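Local coordinates for hypothetical protein (Bacteroides fragilis, PDB 4JJA) that is of unknown function but probably acts as an exo-beta-N-acetylmuramidase on peptidoglycan fragments, at residues 125-130 and 193-198. Numbering follows the deposited sequence. Where two conformers were deposited one is given.
Sequences RLMDAC and RICDVT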
loop_
_atom_site.group_PDB
_atom_site.type_symbol
_atom_site.label_atom_id
_atom_site.label_comp_id
_atom_site.label_asym_id
_atom_site.label_seq_id
_atom_site.Cartn_x
_atom_site.Cartn_y
_atom_site.Cartn_z
ATOM N N ARG A 125 -6.429 6.202 -11.016
ATOM C CA ARG A 125 -7.714 6.162 -11.744
ATOM C C ARG A 125 -8.490 7.471 -11.534
ATOM O O ARG A 125 -9.043 8.070 -12.458
ATOM C CB ARG A 125 -8.540 4.957 -11.240
ATOM C CG ARG A 125 -9.764 4.566 -12.068
ATOM C CD ARG A 125 -9.391 3.426 -13.041
ATOM N NE ARG A 125 -9.432 2.124 -12.383
ATOM C CZ ARG A 125 -8.523 1.159 -12.538
ATOM N NH1 ARG A 125 -7.473 1.346 -13.332
ATOM N NH2 ARG A 125 -8.660 0.012 -11.888
ATOM N N LEU A 126 -8.561 7.907 -10.279
ATOM C CA LEU A 126 -9.269 9.116 -9.949
ATOM C C LEU A 126 -8.558 10.361 -10.486
ATOM O O LEU A 126 -9.228 11.308 -10.931
ATOM C CB LEU A 126 -9.422 9.188 -8.447
ATOM C CG LEU A 126 -10.425 8.191 -7.865
ATOM C CD1 LEU A 126 -10.260 8.129 -6.349
ATOM C CD2 LEU A 126 -11.863 8.612 -8.261
HETATM N N MSE A 127 -7.230 10.358 -10.489
HETATM C CA MSE A 127 -6.485 11.455 -11.094
HETATM C C MSE A 127 -6.776 11.554 -12.581
HETATM O O MSE A 127 -6.898 12.657 -13.118
HETATM C CB MSE A 127 -4.977 11.275 -10.886
HETATM C CG MSE A 127 -4.543 11.524 -9.449
HETATM SE SE MSE A 127 -2.657 11.126 -9.198
HETATM C CE MSE A 127 -1.964 12.579 -10.225
ATOM N N ASP A 128 -6.815 10.403 -13.243
ATOM C CA ASP A 128 -7.113 10.395 -14.688
ATOM C C ASP A 128 -8.513 11.005 -14.975
ATOM O O ASP A 128 -8.654 11.866 -15.829
ATOM C CB ASP A 128 -7.029 8.982 -15.189
ATOM C CG ASP A 128 -7.097 8.880 -16.700
ATOM O OD1 ASP A 128 -6.379 9.654 -17.362
ATOM O OD2 ASP A 128 -7.756 7.929 -17.145
ATOM N N ALA A 129 -9.478 10.598 -14.167
ATOM C CA ALA A 129 -10.852 11.087 -14.303
ATOM C C ALA A 129 -10.907 12.568 -13.994
ATOM O O ALA A 129 -11.539 13.349 -14.698
ATOM C CB ALA A 129 -11.787 10.298 -13.441
ATOM N N CYS A 130 -10.278 12.982 -12.903
ATOM C CA CYS A 130 -10.272 14.388 -12.549
ATOM C C CYS A 130 -9.582 15.248 -13.604
ATOM O O CYS A 130 -10.052 16.357 -13.908
ATOM C CB CYS A 130 -9.675 14.573 -11.150
ATOM S SG CYS A 130 -10.745 14.063 -9.757
ATOM N N ARG A 193 -2.412 13.098 -19.589
ATOM C CA ARG A 193 -2.948 14.238 -18.911
ATOM C C ARG A 193 -2.171 14.538 -17.622
ATOM O O ARG A 193 -1.431 13.690 -17.118
ATOM C CB ARG A 193 -4.411 14.001 -18.548
ATOM C CG ARG A 193 -5.358 13.648 -19.716
ATOM C CD ARG A 193 -6.587 12.882 -19.141
ATOM N NE ARG A 193 -7.366 12.143 -20.147
ATOM C CZ ARG A 193 -8.107 12.707 -21.101
ATOM N NH1 ARG A 193 -8.173 14.037 -21.239
ATOM N NH2 ARG A 193 -8.768 11.927 -21.944
ATOM N N ILE A 194 -2.308 15.757 -17.124
ATOM C CA ILE A 194 -1.983 16.093 -15.733
ATOM C C ILE A 194 -3.221 16.566 -14.986
ATOM O O ILE A 194 -4.094 17.249 -15.540
ATOM C CB ILE A 194 -0.853 17.101 -15.605
ATOM C CG1 ILE A 194 -1.163 18.439 -16.266
ATOM C CG2 ILE A 194 0.459 16.451 -16.143
ATOM C CD1 ILE A 194 -0.020 19.413 -16.100
ATOM N N CYS A 195 -3.308 16.135 -13.731
ATOM C CA CYS A 195 -4.392 16.493 -12.852
ATOM C C CYS A 195 -3.971 17.656 -11.957
ATOM O O CYS A 195 -2.844 17.681 -11.436
ATOM C CB CYS A 195 -4.783 15.230 -12.039
ATOM S SG CYS A 195 -6.141 15.445 -10.911
ATOM N N ASP A 196 -4.853 18.623 -11.723
ATOM C CA ASP A 196 -4.629 19.683 -10.769
ATOM C C ASP A 196 -4.623 19.061 -9.358
ATOM O O ASP A 196 -5.653 18.609 -8.895
ATOM C CB ASP A 196 -5.750 20.731 -10.901
ATOM C CG ASP A 196 -5.513 21.981 -10.117
ATOM O OD1 ASP A 196 -4.800 21.944 -9.122
ATOM O OD2 ASP A 196 -6.149 23.042 -10.452
ATOM N N VAL A 197 -3.468 19.076 -8.711
ATOM C CA VAL A 197 -3.247 18.461 -7.389
ATOM C C VAL A 197 -2.636 19.465 -6.424
ATOM O O VAL A 197 -1.643 20.104 -6.738
ATOM C CB VAL A 197 -2.285 17.225 -7.485
ATOM C CG1 VAL A 197 -1.963 16.719 -6.068
ATOM C CG2 VAL A 197 -2.904 16.115 -8.291
ATOM N N THR A 198 -3.242 19.565 -5.261
ATOM C CA THR A 198 -2.669 20.282 -4.134
ATOM C C THR A 198 -2.490 19.294 -3.002
ATOM O O THR A 198 -3.398 18.507 -2.732
ATOM C CB THR A 198 -3.614 21.387 -3.671
ATOM O OG1 THR A 198 -3.849 22.285 -4.749
ATOM C CG2 THR A 198 -3.112 22.111 -2.388
#
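C195 points its side chain at the helix turn spanning M127 and C130, and the apolar packing of this contact centres on it. With chi1 at -179° the thiol swings away from the C195 backbone N, and C195 SG comes within 3.6 Å of both C130 CB and the M127 backbone O; the two cysteines form no disulfide, C195 SG and C130 SG being 4.9 Å apart. C195 CB touches the M127 end of the same turn: it lies 3.5 Å from the backbone O of M127 and 4.1 Å from M127 CB. Farther along, selenomethionine M127 runs straight to its selenium and then bends at chi3 (69°), turning its methyl CE to V197 CG2 at 4.1 Å; the two side chains cross at about a right angle. I137 also touches M127, C130 and C195, while V183 and N184 of helix 176-185 border M127.

The polar part is looser and lies at the other end. The R193 chain, extended from CG to NE, passes D128 with CD 3.7 Å from D128 OD1, and NE follows at 3.9 Å from the same oxygen, a long salt bridge. OD1 sits at the guanidinium edge, yet the two planar groups are turned 53° apart, so they do not pair flat. The other carboxylate oxygen, OD2, forms a salt bridge with K93, which probably helps fix the carboxylate.

No hydrogen bond joins the two segments. Helix 119-132 packs on the lead-in and first residue of strand 197-200, an outermost strand beside 136-140 in a parallel six-stranded sheet; its 3-2-1-4-5-6 order is that of a Rossmann-like fold, consistent with the NamZ N-terminal family.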